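Local coordinates for VgrG protein (Vibrio cholerae, PDB 4E1D) that probably cross-links host-cell actin covalently at the expense of ATP, and here holds ADP and manganese in its nucleotide pocket, at residues I25-E30 with Q173-G178; E276-T281 with E351-P356. All blocks are in the same frame, centred on the assembly; numbering follows the deposited sequence.

Contact 1: residues I25-E30 with Q173-G178; sequences IGIENE and QQATVG. With MN (manganese (II) ion), chain D; ADP (adenosine-5'-diphosphate), chain B.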
ATOM      1  N   ILE A  25      -2.525  -4.159 -10.365  1.00 27.60           N
ATOM      2  CA  ILE A  25      -2.019  -2.839 -10.000  1.00 27.09           C
ATOM      3  C   ILE A  25      -3.091  -1.930  -9.372  1.00 29.55           C
ATOM      4  O   ILE A  25      -4.222  -1.859  -9.852  1.00 28.79           O
ATOM      5  CB  ILE A  25      -1.215  -2.164 -11.155  1.00 30.07           C
ATOM      6  CG1 ILE A  25      -0.455  -0.898 -10.664  1.00 30.35           C
ATOM      7  CG2 ILE A  25      -2.097  -1.897 -12.392  1.00 30.22           C
ATOM      8  CD1 ILE A  25       0.831  -0.580 -11.378  1.00 36.30           C
ATOM      9  N   GLY A  26      -2.696  -1.268  -8.291  1.00 25.43           N
ATOM     10  CA  GLY A  26      -3.487  -0.303  -7.545  1.00 24.75           C
ATOM     11  C   GLY A  26      -2.686   0.967  -7.341  1.00 27.37           C
ATOM     12  O   GLY A  26      -1.460   0.902  -7.215  1.00 26.69           O
ATOM     13  N   ILE A  27      -3.352   2.138  -7.353  1.00 23.92           N
ATOM     14  CA  ILE A  27      -2.667   3.425  -7.185  1.00 23.43           C
ATOM     15  C   ILE A  27      -3.229   4.253  -6.037  1.00 26.31           C
ATOM     16  O   ILE A  27      -4.402   4.120  -5.693  1.00 25.07           O
ATOM     17  CB  ILE A  27      -2.535   4.247  -8.512  1.00 26.26           C
ATOM     18  CG1 ILE A  27      -3.913   4.675  -9.072  1.00 26.25           C
ATOM     19  CG2 ILE A  27      -1.683   3.507  -9.569  1.00 27.38           C
ATOM     20  CD1 ILE A  27      -3.916   5.824 -10.060  1.00 30.56           C
ATOM     21  N   GLU A  28      -2.382   5.103  -5.452  1.00 23.33           N
ATOM     22  CA  GLU A  28      -2.742   6.026  -4.381  1.00 23.07           C
ATOM     23  C   GLU A  28      -2.365   7.400  -4.864  1.00 26.31           C
ATOM     24  O   GLU A  28      -1.267   7.577  -5.390  1.00 26.71           O
ATOM     25  CB  GLU A  28      -2.015   5.692  -3.079  1.00 24.51           C
ATOM     26  CG  GLU A  28      -2.509   4.424  -2.420  1.00 32.69           C
ATOM     27  CD  GLU A  28      -1.599   3.951  -1.308  1.00 48.20           C
ATOM     28  OE1 GLU A  28      -0.588   3.280  -1.613  1.00 48.03           O
ATOM     29  OE2 GLU A  28      -1.875   4.290  -0.136  1.00 41.02           O
ATOM     30  N   ASN A  29      -3.283   8.364  -4.731  1.00 21.86           N
ATOM     31  CA  ASN A  29      -3.082   9.715  -5.226  1.00 21.42           C
ATOM     32  C   ASN A  29      -3.515  10.774  -4.223  1.00 23.61           C
ATOM     33  O   ASN A  29      -4.701  11.094  -4.147  1.00 23.41           O
ATOM     34  CB  ASN A  29      -3.815   9.860  -6.568  1.00 24.87           C
ATOM     35  CG  ASN A  29      -3.484  11.093  -7.362  1.00 48.88           C
ATOM     36  OD1 ASN A  29      -2.371  11.633  -7.308  1.00 37.41           O
ATOM     37  ND2 ASN A  29      -4.442  11.526  -8.168  1.00 42.92           N
ATOM     38  N   GLU A  30      -2.553  11.317  -3.459  1.00 18.47           N
ATOM     39  CA  GLU A  30      -2.826  12.356  -2.474  1.00 18.57           C
ATOM     40  C   GLU A  30      -2.977  13.701  -3.196  1.00 23.14           C
ATOM     41  O   GLU A  30      -2.070  14.129  -3.916  1.00 21.53           O
ATOM     42  CB  GLU A  30      -1.746  12.396  -1.385  1.00 19.88           C
ATOM     43  CG  GLU A  30      -2.121  13.266  -0.197  1.00 33.60           C
ATOM     44  CD  GLU A  30      -1.007  13.552   0.792  1.00 61.58           C
ATOM     45  OE1 GLU A  30      -1.315  13.781   1.981  1.00 53.85           O
ATOM     46  OE2 GLU A  30       0.175  13.554   0.381  1.00 64.48           O
ATOM     47  N   GLN A 173       2.045  10.477  -4.926  1.00 22.67           N
ATOM     48  CA  GLN A 173       1.680   9.252  -5.632  1.00 22.00           C
ATOM     49  C   GLN A 173       2.458   7.986  -5.257  1.00 25.64           C
ATOM     50  O   GLN A 173       3.672   8.022  -5.030  1.00 24.42           O
ATOM     51  CB  GLN A 173       1.698   9.474  -7.147  1.00 23.10           C
ATOM     52  CG  GLN A 173       0.603  10.416  -7.620  1.00 33.53           C
ATOM     53  CD  GLN A 173       0.643  10.757  -9.094  1.00 48.92           C
ATOM     54  OE1 GLN A 173       1.693  10.742  -9.753  1.00 41.85           O
ATOM     55  NE2 GLN A 173      -0.508  11.134  -9.633  1.00 40.87           N
ATOM     56  N   GLN A 174       1.717   6.861  -5.219  1.00 22.33           N
ATOM     57  CA  GLN A 174       2.191   5.511  -4.934  1.00 22.26           C
ATOM     58  C   GLN A 174       1.487   4.516  -5.837  1.00 25.86           C
ATOM     59  O   GLN A 174       0.400   4.784  -6.345  1.00 25.87           O
ATOM     60  CB  GLN A 174       1.960   5.137  -3.465  1.00 23.67           C
ATOM     61  CG  GLN A 174       3.169   5.369  -2.595  1.00 34.70           C
ATOM     62  CD  GLN A 174       2.775   6.135  -1.362  1.00 55.59           C
ATOM     63  OE1 GLN A 174       2.295   5.574  -0.367  1.00 53.67           O
ATOM     64  NE2 GLN A 174       2.946   7.448  -1.409  1.00 44.11           N
ATOM     65  N   ALA A 175       2.116   3.360  -6.023  1.00 22.84           N
ATOM     66  CA  ALA A 175       1.586   2.250  -6.803  1.00 22.81           C
ATOM     67  C   ALA A 175       1.809   0.969  -6.017  1.00 25.98           C
ATOM     68  O   ALA A 175       2.796   0.864  -5.294  1.00 25.90           O
ATOM     69  CB  ALA A 175       2.272   2.171  -8.158  1.00 23.64           C
ATOM     70  N   THR A 176       0.875   0.022  -6.121  1.00 21.80           N
ATOM     71  CA  THR A 176       0.933  -1.282  -5.468  1.00 21.23           C
ATOM     72  C   THR A 176       0.737  -2.370  -6.527  1.00 24.18           C
ATOM     73  O   THR A 176      -0.282  -2.390  -7.223  1.00 22.74           O
ATOM     74  CB  THR A 176      -0.030  -1.367  -4.272  1.00 29.69           C
ATOM     75  OG1 THR A 176       0.367  -0.403  -3.296  1.00 31.66           O
ATOM     76  CG2 THR A 176      -0.036  -2.747  -3.621  1.00 26.02           C
ATOM     77  N   VAL A 177       1.745  -3.246  -6.667  1.00 20.61           N
ATOM     78  CA  VAL A 177       1.741  -4.333  -7.643  1.00 19.47           C
ATOM     79  C   VAL A 177       1.540  -5.668  -6.926  1.00 22.44           C
ATOM     80  O   VAL A 177       2.201  -5.943  -5.926  1.00 21.33           O
ATOM     81  CB  VAL A 177       3.010  -4.295  -8.550  1.00 22.85           C
ATOM     82  CG1 VAL A 177       3.121  -5.533  -9.443  1.00 22.78           C
ATOM     83  CG2 VAL A 177       3.053  -3.024  -9.396  1.00 22.20           C
ATOM     84  N   GLY A 178       0.595  -6.450  -7.429  1.00 19.60           N
ATOM     85  CA  GLY A 178       0.268  -7.770  -6.915  1.00 20.25           C
ATOM     86  C   GLY A 178       0.620  -8.839  -7.924  1.00 26.56           C
ATOM     87  O   GLY A 178       0.159  -8.780  -9.066  1.00 25.48           O
TER
HETATM   88 MN    MN D 403      -3.146   4.965   1.535  1.00 42.85          MN
HETATM   89  PB  ADP B 401      -2.521   1.887   3.020  1.00 52.96           P
HETATM   90  O1B ADP B 401      -3.309   2.418   4.139  1.00 48.27           O
HETATM   91  O2B ADP B 401      -1.541   0.829   3.531  1.00 56.10           O
HETATM   92  O3B ADP B 401      -1.758   3.009   2.330  1.00 54.35           O
HETATM   93  PA  ADP B 401      -4.859   1.600   1.208  1.00 52.37           P
HETATM   94  O1A ADP B 401      -6.022   0.833   1.719  1.00 58.11           O
HETATM   95  O2A ADP B 401      -5.125   3.120   1.395  1.00 52.23           O
HETATM   96  O3A ADP B 401      -3.520   1.183   1.984  1.00 57.25           O
HETATM   97  O5' ADP B 401      -4.649   1.293  -0.341  1.00 43.83           O
HETATM   98  C5' ADP B 401      -4.123   0.006  -0.697  1.00 34.77           C
HETATM   99  C4' ADP B 401      -3.632   0.035  -2.120  1.00 27.90           C
HETATM  100  O4' ADP B 401      -3.461  -1.314  -2.607  1.00 28.73           O
HETATM  101  C3' ADP B 401      -4.525   0.746  -3.135  1.00 24.39           C
HETATM  102  O3' ADP B 401      -3.774   1.577  -4.016  1.00 20.10           O
HETATM  103  C2' ADP B 401      -5.256  -0.412  -3.819  1.00 28.37           C
HETATM  104  O2' ADP B 401      -5.659  -0.140  -5.153  1.00 28.94           O
HETATM  105  C1' ADP B 401      -4.172  -1.473  -3.818  1.00 30.52           C
HETATM  106  N9  ADP B 401      -4.655  -2.854  -3.903  1.00 30.64           N
HETATM  107  C8  ADP B 401      -5.609  -3.450  -3.127  1.00 31.26           C
HETATM  108  N7  ADP B 401      -5.857  -4.698  -3.458  1.00 31.99           N
HETATM  109  C5  ADP B 401      -4.998  -4.934  -4.525  1.00 33.56           C
HETATM  110  C6  ADP B 401      -4.794  -6.054  -5.354  1.00 35.87           C
HETATM  111  N6  ADP B 401      -5.504  -7.170  -5.264  1.00 38.49           N
HETATM  112  N1  ADP B 401      -3.870  -5.946  -6.340  1.00 32.65           N
HETATM  113  C2  ADP B 401      -3.211  -4.786  -6.482  1.00 29.53           C
HETATM  114  N3  ADP B 401      -3.328  -3.659  -5.772  1.00 27.63           N
HETATM  115  C4  ADP B 401      -4.244  -3.795  -4.800  1.00 30.37           C
HETATM  116  O   HOH W   1      -0.908   2.003  -4.109  1.00 40.70           O

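Contact 2: residues E276-T281 with E351-P356; sequences EILPRT and EFRTVP. With ADP (adenosine-5'-diphosphate), chain B; SO4 (sulfate ion), chain E.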
ATOM      1  N   GLU A 276      11.881   0.891  -0.184  1.00 18.57           N
ATOM      2  CA  GLU A 276      11.691   1.398  -1.560  1.00 18.59           C
ATOM      3  C   GLU A 276      10.527   0.660  -2.206  1.00 22.34           C
ATOM      4  O   GLU A 276       9.529   1.291  -2.558  1.00 23.09           O
ATOM      5  CB  GLU A 276      12.968   1.328  -2.420  1.00 19.93           C
ATOM      6  CG  GLU A 276      14.086   2.231  -1.933  1.00 31.21           C
ATOM      7  CD  GLU A 276      15.387   2.114  -2.703  1.00 51.24           C
ATOM      8  OE1 GLU A 276      16.455   2.360  -2.096  1.00 48.39           O
ATOM      9  OE2 GLU A 276      15.340   1.790  -3.912  1.00 46.75           O
ATOM     10  N   ILE A 277      10.656  -0.678  -2.345  1.00 17.61           N
ATOM     11  CA  ILE A 277       9.599  -1.564  -2.812  1.00 17.36           C
ATOM     12  C   ILE A 277       9.177  -2.282  -1.515  1.00 21.54           C
ATOM     13  O   ILE A 277       9.865  -3.196  -1.047  1.00 21.08           O
ATOM     14  CB  ILE A 277      10.060  -2.510  -3.962  1.00 20.11           C
ATOM     15  CG1 ILE A 277      10.537  -1.692  -5.187  1.00 20.36           C
ATOM     16  CG2 ILE A 277       8.950  -3.496  -4.343  1.00 20.21           C
ATOM     17  CD1 ILE A 277      11.224  -2.476  -6.320  1.00 21.94           C
ATOM     18  N   LEU A 278       8.104  -1.773  -0.884  1.00 16.82           N
ATOM     19  CA  LEU A 278       7.604  -2.257   0.402  1.00 16.27           C
ATOM     20  C   LEU A 278       6.687  -3.501   0.347  1.00 20.24           C
ATOM     21  O   LEU A 278       5.575  -3.398  -0.167  1.00 18.64           O
ATOM     22  CB  LEU A 278       6.951  -1.087   1.184  1.00 15.96           C
ATOM     23  CG  LEU A 278       6.276  -1.409   2.515  1.00 20.15           C
ATOM     24  CD1 LEU A 278       7.296  -1.665   3.610  1.00 19.71           C
ATOM     25  CD2 LEU A 278       5.314  -0.304   2.919  1.00 21.48           C
ATOM     26  N   PRO A 279       7.102  -4.666   0.922  1.00 18.36           N
ATOM     27  CA  PRO A 279       6.195  -5.833   0.954  1.00 18.52           C
ATOM     28  C   PRO A 279       4.928  -5.486   1.740  1.00 21.81           C
ATOM     29  O   PRO A 279       5.009  -4.906   2.829  1.00 21.07           O
ATOM     30  CB  PRO A 279       7.029  -6.925   1.641  1.00 19.96           C
ATOM     31  CG  PRO A 279       8.456  -6.471   1.486  1.00 24.17           C
ATOM     32  CD  PRO A 279       8.382  -4.976   1.588  1.00 19.65           C
ATOM     33  N   ARG A 280       3.761  -5.755   1.129  1.00 17.99           N
ATOM     34  CA  ARG A 280       2.445  -5.437   1.686  1.00 17.63           C
ATOM     35  C   ARG A 280       1.669  -6.655   2.175  1.00 21.40           C
ATOM     36  O   ARG A 280       0.588  -6.506   2.732  1.00 20.69           O
ATOM     37  CB  ARG A 280       1.618  -4.619   0.671  1.00 17.87           C
ATOM     38  CG  ARG A 280       2.134  -3.192   0.424  1.00 22.61           C
ATOM     39  CD  ARG A 280       1.899  -2.231   1.589  1.00 30.57           C
ATOM     40  NE  ARG A 280       0.473  -2.020   1.865  1.00 41.32           N
ATOM     41  CZ  ARG A 280      -0.173  -2.507   2.921  1.00 55.66           C
ATOM     42  NH1 ARG A 280       0.473  -3.226   3.832  1.00 41.56           N
ATOM     43  NH2 ARG A 280      -1.468  -2.271   3.079  1.00 41.28           N
ATOM     44  N   THR A 281       2.225  -7.855   1.981  1.00 18.74           N
ATOM     45  CA  THR A 281       1.611  -9.119   2.381  1.00 18.71           C
ATOM     46  C   THR A 281       2.402  -9.732   3.536  1.00 22.80           C
ATOM     47  O   THR A 281       3.629  -9.599   3.571  1.00 23.19           O
ATOM     48  CB  THR A 281       1.489 -10.059   1.149  1.00 24.63           C
ATOM     49  OG1 THR A 281       0.848  -9.367   0.072  1.00 21.67           O
ATOM     50  CG2 THR A 281       0.722 -11.355   1.448  1.00 21.92           C
ATOM     51  N   GLU A 351       4.330  -2.220  -2.464  1.00 16.48           N
ATOM     52  CA  GLU A 351       4.098  -0.788  -2.590  1.00 16.67           C
ATOM     53  C   GLU A 351       5.365  -0.075  -3.033  1.00 20.43           C
ATOM     54  O   GLU A 351       6.392  -0.158  -2.360  1.00 20.05           O
ATOM     55  CB  GLU A 351       3.609  -0.210  -1.254  1.00 18.06           C
ATOM     56  CG  GLU A 351       3.170   1.243  -1.300  1.00 25.26           C
ATOM     57  CD  GLU A 351       2.865   1.824   0.065  1.00 40.93           C
ATOM     58  OE1 GLU A 351       2.182   1.153   0.872  1.00 28.77           O
ATOM     59  OE2 GLU A 351       3.314   2.960   0.330  1.00 42.27           O
ATOM     60  N   PHE A 352       5.279   0.641  -4.157  1.00 17.44           N
ATOM     61  CA  PHE A 352       6.373   1.453  -4.674  1.00 17.38           C
ATOM     62  C   PHE A 352       6.242   2.800  -3.988  1.00 21.05           C
ATOM     63  O   PHE A 352       5.334   3.569  -4.325  1.00 20.79           O
ATOM     64  CB  PHE A 352       6.284   1.575  -6.203  1.00 19.27           C
ATOM     65  CG  PHE A 352       6.661   0.301  -6.917  1.00 21.01           C
ATOM     66  CD1 PHE A 352       5.745  -0.734  -7.061  1.00 23.94           C
ATOM     67  CD2 PHE A 352       7.939   0.130  -7.436  1.00 23.16           C
ATOM     68  CE1 PHE A 352       6.105  -1.919  -7.700  1.00 24.92           C
ATOM     69  CE2 PHE A 352       8.288  -1.044  -8.106  1.00 25.88           C
ATOM     70  CZ  PHE A 352       7.370  -2.063  -8.228  1.00 24.03           C
ATOM     71  N   ARG A 353       7.092   3.043  -2.962  1.00 16.87           N
ATOM     72  CA  ARG A 353       7.090   4.265  -2.144  1.00 16.88           C
ATOM     73  C   ARG A 353       7.205   5.533  -2.980  1.00 22.38           C
ATOM     74  O   ARG A 353       6.609   6.555  -2.638  1.00 22.05           O
ATOM     75  CB  ARG A 353       8.126   4.190  -1.014  1.00 15.49           C
ATOM     76  CG  ARG A 353       7.902   3.002  -0.056  1.00 21.94           C
ATOM     77  CD  ARG A 353       6.646   3.143   0.787  1.00 25.37           C
ATOM     78  NE  ARG A 353       6.787   4.204   1.787  1.00 27.90           N
ATOM     79  CZ  ARG A 353       5.783   4.720   2.488  1.00 29.27           C
ATOM     80  NH1 ARG A 353       4.542   4.280   2.307  1.00  5.14           N
ATOM     81  NH2 ARG A 353       6.012   5.672   3.385  1.00 11.53           N
ATOM     82  N   THR A 354       7.947   5.434  -4.091  1.00 19.38           N
ATOM     83  CA  THR A 354       8.131   6.423  -5.150  1.00 19.02           C
ATOM     84  C   THR A 354       7.790   5.640  -6.427  1.00 23.29           C
ATOM     85  O   THR A 354       8.246   4.501  -6.596  1.00 22.65           O
ATOM     86  CB  THR A 354       9.574   6.976  -5.175  1.00 22.44           C
ATOM     87  OG1 THR A 354       9.836   7.673  -3.957  1.00 18.22           O
ATOM     88  CG2 THR A 354       9.824   7.916  -6.360  1.00 20.89           C
ATOM     89  N   VAL A 355       6.950   6.217  -7.291  1.00 20.85           N
ATOM     90  CA  VAL A 355       6.569   5.536  -8.521  1.00 21.42           C
ATOM     91  C   VAL A 355       7.763   5.557  -9.488  1.00 28.31           C
ATOM     92  O   VAL A 355       8.249   6.644  -9.827  1.00 28.75           O
ATOM     93  CB  VAL A 355       5.271   6.091  -9.162  1.00 24.88           C
ATOM     94  CG1 VAL A 355       4.889   5.283 -10.398  1.00 24.72           C
ATOM     95  CG2 VAL A 355       4.121   6.108  -8.161  1.00 24.42           C
ATOM     96  N   PRO A 356       8.287   4.380  -9.908  1.00 25.33           N
ATOM     97  CA  PRO A 356       9.421   4.390 -10.847  1.00 25.33           C
ATOM     98  C   PRO A 356       8.956   4.727 -12.266  1.00 28.86           C
ATOM     99  O   PRO A 356       7.750   4.703 -12.536  1.00 27.92           O
ATOM    100  CB  PRO A 356       9.969   2.964 -10.747  1.00 27.04           C
ATOM    101  CG  PRO A 356       8.781   2.133 -10.419  1.00 31.28           C
ATOM    102  CD  PRO A 356       7.848   3.000  -9.604  1.00 27.07           C
TER
HETATM  103  PB  ADP B 401      -2.521   1.887   3.020  1.00 52.96           P
HETATM  104  O1B ADP B 401      -3.309   2.418   4.139  1.00 48.27           O
HETATM  105  O2B ADP B 401      -1.541   0.829   3.531  1.00 56.10           O
HETATM  106  O3B ADP B 401      -1.758   3.009   2.330  1.00 54.35           O
HETATM  107  PA  ADP B 401      -4.859   1.600   1.208  1.00 52.37           P
HETATM  108  O1A ADP B 401      -6.022   0.833   1.719  1.00 58.11           O
HETATM  109  O2A ADP B 401      -5.125   3.120   1.395  1.00 52.23           O
HETATM  110  O3A ADP B 401      -3.520   1.183   1.984  1.00 57.25           O
HETATM  111  O5' ADP B 401      -4.649   1.293  -0.341  1.00 43.83           O
HETATM  112  C5' ADP B 401      -4.123   0.006  -0.697  1.00 34.77           C
HETATM  113  C4' ADP B 401      -3.632   0.035  -2.120  1.00 27.90           C
HETATM  114  O4' ADP B 401      -3.461  -1.314  -2.607  1.00 28.73           O
HETATM  115  C3' ADP B 401      -4.525   0.746  -3.135  1.00 24.39           C
HETATM  116  O3' ADP B 401      -3.774   1.577  -4.016  1.00 20.10           O
HETATM  117  C2' ADP B 401      -5.256  -0.412  -3.819  1.00 28.37           C
HETATM  118  O2' ADP B 401      -5.659  -0.140  -5.153  1.00 28.94           O
HETATM  119  C1' ADP B 401      -4.172  -1.473  -3.818  1.00 30.52           C
HETATM  120  N9  ADP B 401      -4.655  -2.854  -3.903  1.00 30.64           N
HETATM  121  C8  ADP B 401      -5.609  -3.450  -3.127  1.00 31.26           C
HETATM  122  N7  ADP B 401      -5.857  -4.698  -3.458  1.00 31.99           N
HETATM  123  C5  ADP B 401      -4.998  -4.934  -4.525  1.00 33.56           C
HETATM  124  C6  ADP B 401      -4.794  -6.054  -5.354  1.00 35.87           C
HETATM  125  N6  ADP B 401      -5.504  -7.170  -5.264  1.00 38.49           N
HETATM  126  N1  ADP B 401      -3.870  -5.946  -6.340  1.00 32.65           N
HETATM  127  C2  ADP B 401      -3.211  -4.786  -6.482  1.00 29.53           C
HETATM  128  N3  ADP B 401      -3.328  -3.659  -5.772  1.00 27.63           N
HETATM  129  C4  ADP B 401      -4.244  -3.795  -4.800  1.00 30.37           C
HETATM  130  S   SO4 E 404       2.873   6.393   5.105  1.00 60.11           S
HETATM  131  O1  SO4 E 404       1.792   7.311   5.402  1.00 60.53           O
HETATM  132  O2  SO4 E 404       4.116   7.140   4.968  1.00 60.54           O
HETATM  133  O3  SO4 E 404       3.001   5.429   6.194  1.00 60.80           O
HETATM  134  O4  SO4 E 404       2.578   5.673   3.863  1.00 60.48           O
HETATM  135  O   HOH W   2      10.280   3.450  -3.950  1.00 15.37           O

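Contact 1: residues I25-E30 with Q173-G178
Q173 meets N29 in the antiparallel pairing of strands 24-32 and 167-180, which lines the nucleotide pocket. The two side chains run side by side, and Q173 NE2 donates to N29 OD1 (3.0 Å) from above the carbonyl plane of N29; NE2 has its stronger partner in P364 O. At Q174 the backbone forms a hydrogen-bonded pair with E28, with E28 N reaching Q174 O at 2.9 Å and 170°, while Q174 CB packs 3.7 Å from E28 OE1. A175 faces I25 and I27 through its methyl group. T176 closes a second pair of backbone bonds with G26. Its OG1, placed beside the backbone N by a chi1 of -63°, shares a water (2.8 Å from OG1) with ADP O3'; the water donates to E28 OE1. V177 CG2 then touches I25 CD1 at 3.9 Å, on the apolar face. On the nucleotide face, G26 has no side chain, and ADP O2' settles 3.2 Å from its CA. E28 OE2 binds manganese at 2.2 Å, with ADP O3B and E90 as further ligands. The metal thus bridges two oxygens that would probably repel each other without it, and one carboxylate is tied to both phosphate and ribose.

Contact 2: residues E276-T281 with E351-P356
L278 and E351 face each other as a hydrogen-bonded pair in a short antiparallel strand pairing of two bridges, where strand 277-279 meets the end of strand 344-352. L278 N donates to E351 O (2.8 Å), and E351 N returns the bond to L278 O. The next pair, I277 with F352, is non-hydrogen-bonded and supplies the dense apolar part of the contact. The two side chains lie alongside each other: I277 CD1 rests 3.7 Å from F352 CE2, and CG2 sits over one face of the ring. L194 and L195 of helix 190-196 close over F352, and L195 also touches I277.

On the opposite face of the strands, E351 is the polar hub. Its chain is extended, with CG anti to the backbone N (chi1 -173°), which carries the carboxylate past L278 CD2 and on to two arginines. R280 crosses it with the guanidinium almost perpendicular to the carboxylate; the salt bridge from NE to E351 OE1 is long (3.7 Å). A firmer hold comes from the hydrogen bond of R280 NH1 to H331 O, and R280 NH2 comes 3.1 Å from ADP O2B.

Packing thins toward E276, an exposed residue that leaves helix 269-275 with positive phi. Its carbonyl takes R353 N nearly along the C=O axis (3.0 Å), and a water bridges E276 O to T354 N. R353, partly exposed, curls through bends at chi2 and chi3, while NE is secured by N273 OD1. Its NH1 and NH2 donate to O4 and O2 of a sulfate, probably from the crystallisation liquor, which K272 also binds. R353 NH1 donates as well to E351 OE2 in a salt bridge (2.7 Å), on the syn side of the carboxylate and near the guanidinium plane.

Both contacts lie close to the chain centre and reach ADP, and strands 167-180 and 344-352 join them as neighbours. A175 O probably accepts a hydrogen bond from F352 N at 2.7 Å. Contact 1 is buried almost throughout and runs as a regular strand pair alongside the ribose, with a carboxylate committed to metal. Contact 2 is shorter: it is buried at its apolar and E351 side but opens toward E276, where the pairing ends in one last backbone bond beside a water, while the sulfate sits at R353. Its charges form an arginine-glutamate network beside the diphosphate. T176 packs on E351 and V177 on F352, so the polar and apolar faces continue from one contact into the other.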